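PDB 2II2: alpha-11 giardin from Giardia intestinalis, which binds calcium as an unusual annexin and probably helps the parasite attach to the intestinal mucosa and remodel its cytoskeleton. Local coordinates for residues A256-I259 / T260-H264; D300-L303 / M304-L308; T211-D215 / K216-R220; N92-R95 / A96-D99. One frame throughout, in Å; residues are numbered along the deposited sequence. Where two conformers were deposited one is given.

Contact 1: residues A256-I259 / T260-H264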
loop_
_atom_site.group_PDB
_atom_site.type_symbol
_atom_site.label_atom_id
_atom_site.label_comp_id
_atom_site.label_asym_id
_atom_site.label_seq_id
_atom_site.Cartn_x
_atom_site.Cartn_y
_atom_site.Cartn_z
ATOM N N ALA A 256 5.318 -3.977 -5.371
ATOM C CA ALA A 256 5.213 -2.808 -6.221
ATOM C C ALA A 256 3.864 -2.778 -6.956
ATOM O O ALA A 256 3.283 -1.716 -7.150
ATOM C CB ALA A 256 6.367 -2.757 -7.183
ATOM N N ALA A 257 3.393 -3.952 -7.396
ATOM C CA ALA A 257 2.106 -4.047 -8.073
ATOM C C ALA A 257 0.976 -3.598 -7.146
ATOM O O ALA A 257 0.089 -2.840 -7.553
ATOM C CB ALA A 257 1.873 -5.461 -8.576
ATOM N N ARG A 258 0.997 -4.063 -5.897
ATOM C CA ARG A 258 -0.055 -3.690 -4.959
ATOM C C ARG A 258 -0.054 -2.207 -4.612
ATOM O O ARG A 258 -1.101 -1.556 -4.627
ATOM C CB ARG A 258 0.076 -4.534 -3.706
ATOM C CG ARG A 258 -0.907 -4.171 -2.628
ATOM C CD ARG A 258 -0.754 -5.007 -1.363
ATOM N NE ARG A 258 0.537 -4.838 -0.706
ATOM C CZ ARG A 258 1.474 -5.772 -0.609
ATOM N NH1 ARG A 258 1.352 -6.968 -1.197
ATOM N NH2 ARG A 258 2.560 -5.491 0.076
ATOM N N ILE A 259 1.129 -1.695 -4.269
ATOM C CA ILE A 259 1.280 -0.292 -3.912
ATOM C C ILE A 259 0.825 0.593 -5.074
ATOM O O ILE A 259 0.098 1.582 -4.876
ATOM C CB ILE A 259 2.728 -0.015 -3.503
ATOM C CG1 ILE A 259 3.074 -0.783 -2.234
ATOM C CG2 ILE A 259 2.954 1.482 -3.336
ATOM C CD1 ILE A 259 4.567 -1.005 -2.029
ATOM N N THR A 260 1.260 0.257 -6.287
ATOM C CA THR A 260 0.839 1.015 -7.456
ATOM C C THR A 260 -0.670 0.936 -7.671
ATOM O O THR A 260 -1.331 1.941 -7.872
ATOM C CB THR A 260 1.568 0.459 -8.706
ATOM O OG1 THR A 260 2.983 0.618 -8.543
ATOM C CG2 THR A 260 1.145 1.157 -9.952
ATOM N N GLY A 261 -1.213 -0.282 -7.654
ATOM C CA GLY A 261 -2.632 -0.453 -7.901
ATOM C C GLY A 261 -3.502 0.301 -6.911
ATOM O O GLY A 261 -4.514 0.909 -7.288
ATOM N N LEU A 262 -3.129 0.227 -5.639
ATOM C CA LEU A 262 -3.912 0.897 -4.604
ATOM C C LEU A 262 -3.781 2.436 -4.554
ATOM O O LEU A 262 -4.752 3.146 -4.265
ATOM C CB LEU A 262 -3.584 0.353 -3.214
ATOM C CG LEU A 262 -3.923 -1.114 -2.934
ATOM C CD1 LEU A 262 -3.443 -1.517 -1.537
ATOM C CD2 LEU A 262 -5.442 -1.274 -3.018
ATOM N N PHE A 263 -2.555 2.932 -4.800
ATOM C CA PHE A 263 -2.262 4.304 -4.402
ATOM C C PHE A 263 -1.858 5.245 -5.524
ATOM O O PHE A 263 -1.639 6.433 -5.242
ATOM C CB PHE A 263 -1.193 4.301 -3.323
ATOM C CG PHE A 263 -1.546 3.479 -2.117
ATOM C CD1 PHE A 263 -2.726 3.707 -1.415
ATOM C CD2 PHE A 263 -0.689 2.459 -1.680
ATOM C CE1 PHE A 263 -3.047 2.933 -0.308
ATOM C CE2 PHE A 263 -1.007 1.699 -0.556
ATOM C CZ PHE A 263 -2.179 1.933 0.126
ATOM N N HIS A 264 -1.827 4.752 -6.765
ATOM C CA HIS A 264 -1.309 5.605 -7.847
ATOM C C HIS A 264 -2.114 6.894 -8.042
ATOM O O HIS A 264 -1.555 7.908 -8.453
ATOM C CB HIS A 264 -1.221 4.841 -9.182
ATOM C CG HIS A 264 -2.558 4.515 -9.742
ATOM N ND1 HIS A 264 -3.111 5.221 -10.786
ATOM C CD2 HIS A 264 -3.502 3.632 -9.328
ATOM C CE1 HIS A 264 -4.324 4.753 -11.028
ATOM N NE2 HIS A 264 -4.607 3.816 -10.133
#
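Ala256 offers its carbonyl oxygen to two donors of Thr260, one turn further along the helix. The backbone N of Thr260 sits 3.0 Å from Ala256 O, and the hydroxyl OG1 comes closer, 2.7 Å from Ala256 O, from the opposite face of the carbonyl plane. The hydroxyl can do this because chi1 of -61° lays OG1 beside its own backbone N and turns CG2 outward from the bond. OG1 also accepts from Trp306 NE1 on helix 298-306, so both its donor and acceptor roles are used. Ala257 contributes a plain backbone link, its O receiving Gly261 N at 2.9 Å. At Arg258 the aliphatic part runs alongside Leu262 in the same direction, with Arg258 CG 3.8 Å from Leu262 CD1. Beyond that, the chain bends at chi3 (63°) and the guanidinium forms a salt bridge with Asp99 of helix 94-102 through NE. Ile259 meets Phe263 obliquely: its CG2 branch is 4.1 Å from ring atom CD2 of Phe263, while Leu262 CB covers one face of that ring, over its centre. Helices 76-89, 94-102, 232-244 and 298-306 surround these residues and bury all nine, as befits a central member of the all-helical annexin fold.

Contact 2: residues D300-L303 / M304-L308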
loop_
_atom_site.group_PDB
_atom_site.type_symbol
_atom_site.label_atom_id
_atom_site.label_comp_id
_atom_site.label_asym_id
_atom_site.label_seq_id
_atom_site.Cartn_x
_atom_site.Cartn_y
_atom_site.Cartn_z
ATOM N N ASP A 300 6.292 -1.073 -17.555
ATOM C CA ASP A 300 5.509 -0.144 -18.335
ATOM C C ASP A 300 4.135 0.131 -17.735
ATOM O O ASP A 300 3.668 1.273 -17.740
ATOM C CB ASP A 300 5.387 -0.646 -19.770
ATOM C CG ASP A 300 6.695 -0.515 -20.538
ATOM O OD1 ASP A 300 7.491 0.409 -20.255
ATOM O OD2 ASP A 300 6.942 -1.352 -21.424
ATOM N N ALA A 301 3.512 -0.898 -17.177
ATOM C CA ALA A 301 2.258 -0.692 -16.468
ATOM C C ALA A 301 2.448 0.242 -15.280
ATOM O O ALA A 301 1.611 1.114 -15.035
ATOM C CB ALA A 301 1.687 -2.019 -16.002
ATOM N N CYS A 302 3.518 0.010 -14.530
ATOM C CA CYS A 302 3.823 0.784 -13.337
ATOM C C CYS A 302 4.049 2.253 -13.699
ATOM O O CYS A 302 3.477 3.149 -13.080
ATOM C CB CYS A 302 5.051 0.172 -12.667
ATOM S SG CYS A 302 5.508 0.949 -11.101
ATOM N N LEU A 303 4.892 2.516 -14.701
ATOM C CA LEU A 303 5.104 3.897 -15.150
ATOM C C LEU A 303 3.797 4.586 -15.574
ATOM O O LEU A 303 3.528 5.755 -15.251
ATOM C CB LEU A 303 6.119 3.927 -16.281
ATOM C CG LEU A 303 7.558 3.562 -15.919
ATOM C CD1 LEU A 303 8.332 3.363 -17.212
ATOM C CD2 LEU A 303 8.264 4.596 -15.025
ATOM N N MET A 304 2.983 3.844 -16.324
ATOM C CA MET A 304 1.698 4.375 -16.752
ATOM C C MET A 304 0.830 4.733 -15.560
ATOM O O MET A 304 0.257 5.837 -15.541
ATOM C CB MET A 304 1.009 3.398 -17.719
ATOM C CG MET A 304 -0.362 3.822 -18.216
ATOM S SD MET A 304 -1.729 3.509 -17.063
ATOM C CE MET A 304 -1.662 1.709 -16.938
ATOM N N PHE A 305 0.686 3.832 -14.596
ATOM C CA PHE A 305 -0.206 4.129 -13.491
ATOM C C PHE A 305 0.275 5.317 -12.648
ATOM O O PHE A 305 -0.551 6.053 -12.090
ATOM C CB PHE A 305 -0.431 2.902 -12.610
ATOM C CG PHE A 305 -1.490 1.955 -13.102
ATOM C CD1 PHE A 305 -1.189 0.610 -13.352
ATOM C CD2 PHE A 305 -2.808 2.376 -13.244
ATOM C CE1 PHE A 305 -2.177 -0.268 -13.793
ATOM C CE2 PHE A 305 -3.812 1.517 -13.697
ATOM C CZ PHE A 305 -3.491 0.168 -13.960
ATOM N N TRP A 306 1.580 5.523 -12.570
ATOM C CA TRP A 306 2.123 6.623 -11.792
ATOM C C TRP A 306 2.295 7.889 -12.604
ATOM O O TRP A 306 2.748 8.898 -12.069
ATOM C CB TRP A 306 3.476 6.226 -11.185
ATOM C CG TRP A 306 3.350 5.334 -10.019
ATOM C CD1 TRP A 306 3.673 4.004 -9.942
ATOM C CD2 TRP A 306 2.863 5.706 -8.725
ATOM N NE1 TRP A 306 3.401 3.526 -8.683
ATOM C CE2 TRP A 306 2.874 4.551 -7.927
ATOM C CE3 TRP A 306 2.400 6.906 -8.173
ATOM C CZ2 TRP A 306 2.462 4.565 -6.589
ATOM C CZ3 TRP A 306 1.983 6.919 -6.850
ATOM C CH2 TRP A 306 2.007 5.757 -6.088
ATOM N N LYS A 307 1.923 7.857 -13.890
ATOM C CA LYS A 307 2.060 9.064 -14.753
ATOM C C LYS A 307 3.517 9.500 -14.852
ATOM O O LYS A 307 3.830 10.699 -14.857
ATOM C CB LYS A 307 1.122 10.210 -14.337
ATOM C CG LYS A 307 -0.325 9.826 -14.484
ATOM C CD LYS A 307 -1.236 11.025 -14.303
ATOM C CE LYS A 307 -2.673 10.631 -14.578
ATOM N NZ LYS A 307 -3.587 11.776 -14.289
ATOM N N LEU A 308 4.391 8.509 -14.971
ATOM C CA LEU A 308 5.825 8.735 -15.098
ATOM C C LEU A 308 6.370 8.200 -16.421
ATOM O O LEU A 308 7.596 8.047 -16.562
ATOM C CB LEU A 308 6.549 8.067 -13.934
ATOM C CG LEU A 308 6.243 8.564 -12.518
ATOM C CD1 LEU A 308 6.949 7.666 -11.493
ATOM C CD2 LEU A 308 6.653 10.034 -12.354
#
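Cys302 and Trp306 meet one turn apart, sulfur to indole. The sulfur approaches the indole in its plane, at the edge, with Cys302 SG 3.7 Å from Trp306 CD1; it is a sulfur-aromatic contact in which SG avoids the ring faces. Chi1 of -176° swings SG along the helix toward the indole. Phe240 meets the same indole edge-to-face, and Ile284 packs on Cys302. On the adjoining flank Met304, bent at chi2 and chi3, folds its methyl CE over the centre of the Phe305 ring, 3.6 Å above the plane. Helix 298-306 ends here in a Schellman motif: Lys307 takes a positive phi of 61°, and Leu308 N returns to Leu303 O at 2.9 Å with a nearly straight bond of 171°. The reversal also carries Leu308 across Leu303 at about a right angle, Leu303 CD2 resting 4.0 Å from Leu308 CB. Leu308 O in turn accepts from Arg281 NE. The solvent side is far looser. Lys307 is exposed, its extended chain leading away from the turn, and at the other end the carboxylate of partly exposed Asp300 stays clear of residues 304-308, which Asp300 meets through its backbone, Asp300 O taking Met304 N at 3.0 Å.

Contact 3: residues T211-D215 / K216-R220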
loop_
_atom_site.group_PDB
_atom_site.type_symbol
_atom_site.label_atom_id
_atom_site.label_comp_id
_atom_site.label_asym_id
_atom_site.label_seq_id
_atom_site.Cartn_x
_atom_site.Cartn_y
_atom_site.Cartn_z
ATOM N N THR A 211 17.083 -0.099 12.501
ATOM C CA THR A 211 18.155 -0.693 13.296
ATOM C C THR A 211 17.605 -1.614 14.378
ATOM O O THR A 211 18.161 -2.707 14.626
ATOM C CB THR A 211 19.057 0.394 13.922
ATOM O OG1 THR A 211 19.760 1.048 12.853
ATOM C CG2 THR A 211 20.064 -0.182 14.953
ATOM N N ARG A 212 16.515 -1.187 15.013
ATOM C CA ARG A 212 15.962 -1.932 16.145
ATOM C C ARG A 212 15.239 -3.205 15.724
ATOM O O ARG A 212 15.340 -4.224 16.380
ATOM C CB ARG A 212 14.974 -1.065 16.922
ATOM C CG ARG A 212 14.177 -1.846 17.950
ATOM C CD ARG A 212 15.038 -2.427 19.054
ATOM N NE ARG A 212 15.290 -1.380 20.020
ATOM C CZ ARG A 212 15.808 -1.566 21.233
ATOM N NH1 ARG A 212 16.153 -2.785 21.639
ATOM N NH2 ARG A 212 15.946 -0.505 22.038
ATOM N N TYR A 213 14.436 -3.107 14.676
ATOM C CA TYR A 213 13.539 -4.209 14.306
ATOM C C TYR A 213 14.135 -5.030 13.198
ATOM O O TYR A 213 14.119 -4.642 12.037
ATOM C CB TYR A 213 12.161 -3.685 13.891
ATOM C CG TYR A 213 11.367 -3.231 15.076
ATOM C CD1 TYR A 213 11.462 -1.931 15.541
ATOM C CD2 TYR A 213 10.530 -4.113 15.757
ATOM C CE1 TYR A 213 10.743 -1.534 16.648
ATOM C CE2 TYR A 213 9.817 -3.722 16.851
ATOM C CZ TYR A 213 9.918 -2.423 17.298
ATOM O OH TYR A 213 9.190 -1.976 18.398
ATOM N N ALA A 214 14.720 -6.163 13.577
ATOM C CA ALA A 214 15.379 -7.049 12.618
ATOM C C ALA A 214 14.384 -7.760 11.700
ATOM O O ALA A 214 14.729 -8.124 10.564
ATOM C CB ALA A 214 16.271 -8.066 13.316
ATOM N N ASP A 215 13.169 -7.987 12.185
ATOM C CA ASP A 215 12.102 -8.552 11.353
ATOM C C ASP A 215 11.632 -7.459 10.393
ATOM O O ASP A 215 11.223 -6.391 10.812
ATOM C CB ASP A 215 10.949 -9.056 12.219
ATOM C CG ASP A 215 9.817 -9.611 11.400
ATOM O OD1 ASP A 215 9.791 -10.821 11.154
ATOM O OD2 ASP A 215 8.939 -8.833 11.015
ATOM N N LYS A 216 11.720 -7.752 9.104
ATOM C CA LYS A 216 11.495 -6.768 8.071
ATOM C C LYS A 216 10.054 -6.265 8.017
ATOM O O LYS A 216 9.815 -5.081 7.758
ATOM C CB LYS A 216 11.902 -7.357 6.723
ATOM C CG LYS A 216 13.394 -7.640 6.566
ATOM C CD LYS A 216 13.688 -8.220 5.192
ATOM C CE LYS A 216 15.192 -8.284 4.881
ATOM N NZ LYS A 216 15.870 -9.472 5.473
ATOM N N GLU A 217 9.091 -7.145 8.279
ATOM C CA GLU A 217 7.697 -6.771 8.297
ATOM C C GLU A 217 7.444 -5.785 9.393
ATOM O O GLU A 217 6.711 -4.812 9.187
ATOM C CB GLU A 217 6.795 -7.985 8.516
ATOM C CG GLU A 217 6.521 -8.738 7.263
ATOM C CD GLU A 217 5.474 -9.800 7.440
ATOM O OE1 GLU A 217 5.549 -10.553 8.433
ATOM O OE2 GLU A 217 4.579 -9.873 6.577
ATOM N N ASN A 218 8.009 -6.045 10.576
ATOM C CA ASN A 218 7.877 -5.135 11.714
ATOM C C ASN A 218 8.443 -3.754 11.368
ATOM O O ASN A 218 7.762 -2.734 11.509
ATOM C CB ASN A 218 8.606 -5.651 12.973
ATOM C CG ASN A 218 7.815 -6.719 13.764
ATOM O OD1 ASN A 218 6.586 -6.765 13.743
ATOM N ND2 ASN A 218 8.546 -7.565 14.488
ATOM N N ALA A 219 9.700 -3.723 10.926
ATOM C CA ALA A 219 10.376 -2.448 10.647
ATOM C C ALA A 219 9.620 -1.656 9.592
ATOM O O ALA A 219 9.397 -0.461 9.722
ATOM C CB ALA A 219 11.822 -2.683 10.205
ATOM N N ARG A 220 9.245 -2.355 8.527
ATOM C CA ARG A 220 8.554 -1.712 7.428
ATOM C C ARG A 220 7.221 -1.124 7.880
ATOM O O ARG A 220 6.864 0.016 7.526
ATOM C CB ARG A 220 8.320 -2.721 6.306
ATOM C CG ARG A 220 7.528 -2.224 5.104
ATOM C CD ARG A 220 7.217 -3.402 4.236
ATOM N NE ARG A 220 6.483 -3.116 3.005
ATOM C CZ ARG A 220 5.163 -2.939 2.947
ATOM N NH1 ARG A 220 4.393 -3.015 4.051
ATOM N NH2 ARG A 220 4.573 -2.686 1.787
HETATM O O HOH W 1 11.869 -7.406 14.956
HETATM O O HOH W 2 9.259 -10.249 8.224
#
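Chi1 of 179° places the carboxylate of Asp215 opposite its own backbone N, and chi2 of 93° turns OD2 over the first turn of the next helix, where it receives Asn218 N. This is an N-cap: Asp215 stands just ahead of helix 216-230, OD2 uses its anti lone pair, and the OD2 to Asn218 N distance is 3.0 Å. The start of a helix would be expected to steady the negative charge, though Glu217 OE1 is 4.6 Å from Asp215 OD2 and may work against it, while OE2 of Glu217 turns to the backbone N atoms of Phe94 and Arg95 in weak bonds. The backbone follows suit, with Ala219 N bonded to Asp215 O at 3.1 Å. Water 2 accepts from Glu217 N and gives a weak bond to OD1 of Asp215. Ahead of the cap, Tyr213 leaves helix 205-212 and points into the new turn: its CB lies 3.8 Å from Ala219 CB, and its ring crosses one conformer of the Asn218 side chain at about a right angle. In that conformer Asn218 OD1 accepts from Ala138 N of helix 137-147. At the far end of the tyrosine, OH is hydrogen-bonded to ND1 of His175.

Contact 4: residues N92-R95 / A96-D99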
loop_
_atom_site.group_PDB
_atom_site.type_symbol
_atom_site.label_atom_id
_atom_site.label_comp_id
_atom_site.label_asym_id
_atom_site.label_seq_id
_atom_site.Cartn_x
_atom_site.Cartn_y
_atom_site.Cartn_z
ATOM N N ASN A 92 -0.391 -14.865 7.575
ATOM C CA ASN A 92 -0.678 -13.441 7.412
ATOM C C ASN A 92 0.459 -12.701 6.730
ATOM O O ASN A 92 1.609 -12.759 7.169
ATOM C CB ASN A 92 -0.991 -12.770 8.735
ATOM C CG ASN A 92 -2.309 -13.229 9.314
ATOM O OD1 ASN A 92 -3.248 -13.569 8.586
ATOM N ND2 ASN A 92 -2.398 -13.228 10.636
ATOM N N ASP A 93 0.120 -12.008 5.647
ATOM C CA ASP A 93 1.079 -11.140 4.958
ATOM C C ASP A 93 0.895 -9.750 5.558
ATOM O O ASP A 93 0.009 -8.952 5.145
ATOM C CB ASP A 93 0.781 -11.106 3.460
ATOM C CG ASP A 93 1.710 -10.186 2.685
ATOM O OD1 ASP A 93 2.487 -9.462 3.333
ATOM O OD2 ASP A 93 1.658 -10.174 1.443
ATOM N N PHE A 94 1.675 -9.462 6.599
ATOM C CA PHE A 94 1.558 -8.175 7.245
ATOM C C PHE A 94 1.886 -7.023 6.306
ATOM O O PHE A 94 1.353 -5.919 6.486
ATOM C CB PHE A 94 2.438 -8.092 8.494
ATOM C CG PHE A 94 1.875 -8.830 9.665
ATOM C CD1 PHE A 94 2.566 -9.897 10.203
ATOM C CD2 PHE A 94 0.659 -8.467 10.233
ATOM C CE1 PHE A 94 2.067 -10.595 11.320
ATOM C CE2 PHE A 94 0.146 -9.166 11.345
ATOM C CZ PHE A 94 0.856 -10.223 11.882
ATOM N N ARG A 95 2.780 -7.232 5.342
ATOM C CA ARG A 95 3.108 -6.112 4.455
ATOM C C ARG A 95 1.827 -5.612 3.761
ATOM O O ARG A 95 1.588 -4.412 3.672
ATOM C CB ARG A 95 4.145 -6.501 3.411
ATOM C CG ARG A 95 5.510 -6.793 3.974
ATOM C CD ARG A 95 6.504 -6.986 2.843
ATOM N NE ARG A 95 7.870 -7.084 3.335
ATOM C CZ ARG A 95 8.410 -8.180 3.868
ATOM N NH1 ARG A 95 7.714 -9.310 3.954
ATOM N NH2 ARG A 95 9.669 -8.164 4.304
ATOM N N ALA A 96 1.025 -6.564 3.280
ATOM C CA ALA A 96 -0.191 -6.234 2.541
ATOM C C ALA A 96 -1.264 -5.647 3.469
ATOM O O ALA A 96 -1.953 -4.676 3.123
ATOM C CB ALA A 96 -0.736 -7.449 1.813
ATOM N N ILE A 97 -1.436 -6.238 4.661
ATOM C CA ILE A 97 -2.419 -5.686 5.605
ATOM C C ILE A 97 -2.035 -4.258 5.996
ATOM O O ILE A 97 -2.881 -3.359 6.022
ATOM C CB ILE A 97 -2.556 -6.581 6.874
ATOM C CG1 ILE A 97 -2.955 -8.019 6.490
ATOM C CG2 ILE A 97 -3.578 -5.964 7.808
ATOM C CD1 ILE A 97 -2.721 -9.042 7.605
ATOM N N HIS A 98 -0.760 -4.052 6.286
ATOM C CA HIS A 98 -0.274 -2.742 6.659
ATOM C C HIS A 98 -0.524 -1.712 5.576
ATOM O O HIS A 98 -0.964 -0.589 5.844
ATOM C CB HIS A 98 1.221 -2.795 6.970
ATOM C CG HIS A 98 1.539 -3.465 8.260
ATOM N ND1 HIS A 98 2.818 -3.861 8.571
ATOM C CD2 HIS A 98 0.758 -3.828 9.304
ATOM C CE1 HIS A 98 2.808 -4.442 9.757
ATOM N NE2 HIS A 98 1.573 -4.410 10.236
ATOM N N ASP A 99 -0.224 -2.075 4.332
ATOM C CA ASP A 99 -0.451 -1.130 3.225
ATOM C C ASP A 99 -1.905 -0.628 3.252
ATOM O O ASP A 99 -2.209 0.568 3.079
ATOM C CB ASP A 99 -0.172 -1.783 1.861
ATOM C CG ASP A 99 1.297 -2.067 1.616
ATOM O OD1 ASP A 99 2.141 -1.584 2.385
ATOM O OD2 ASP A 99 1.641 -2.787 0.647
#
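Phe94 and His98 lie one turn apart on the same flank of the helix, their side chains slanting across each other. The two ring planes are only 26° from parallel, yet the rings are slid so far that they barely overlap, with centroids 5.8 Å apart. What really covers the imidazole is the root of the phenylalanine: Phe94 CB stands over its face in a CH-pi contact, 4.2 Å from the His98 ring centroid. Phe94 O lies above the same imidazole, toward its rim, and it receives His98 N at 2.8 Å. The imidazole is pinned further by NE2, which bonds to Ala138 O. Ile97 brings CD1 to within 4.3 Å of Phe94 CD2, a looser apolar touch, while its backbone N is bonded to Asp93 O. Asp93 is the N-cap. With CG anti to the backbone N (chi1 178°), the carboxylate swings over the helix start, and OD1 accepts from Ala96 N in a weak bond of 3.2 Å. OD2 of Asp93 rests 3.6 Å from the methyl CB of Ala96. At the other end, the carboxylate of Asp99 stands close to Arg95 O; the crowding of acceptors is probably eased by Arg220, whose NH2 bridges to Asp99 OD1, alongside the Arg258 partner on the other oxygen. Helix 94-102 is thus wedged among others: Phe94, Ile97 and His98 face helix 137-147, Ala96 and Ile97 lie on helix 76-89, Arg95 packs on helix 249-263, and Asp99 touches Ile224 of helix 216-230.

How the contacts relate
From the N terminus the order is contact 4, contact 3, contact 1, contact 2. The four lie in series, and none nests in or crosses another. Contact 4 starts helix 94-102, contact 3 closes the short turn between helices 205-212 and 216-230, contact 1 occupies the last turns of helix 249-263, and contact 2 ends helix 298-306. Contact 4 is the bridge in space: its Asp99 joins contact 3 on one side and contact 1 on the other, and Glu217 of contact 3 also meets its first turn. Contact 1 then packs against contact 2, their centres about 10 Å apart. Contacts 2 and 3 do not touch, their nearest atoms about 11 Å apart.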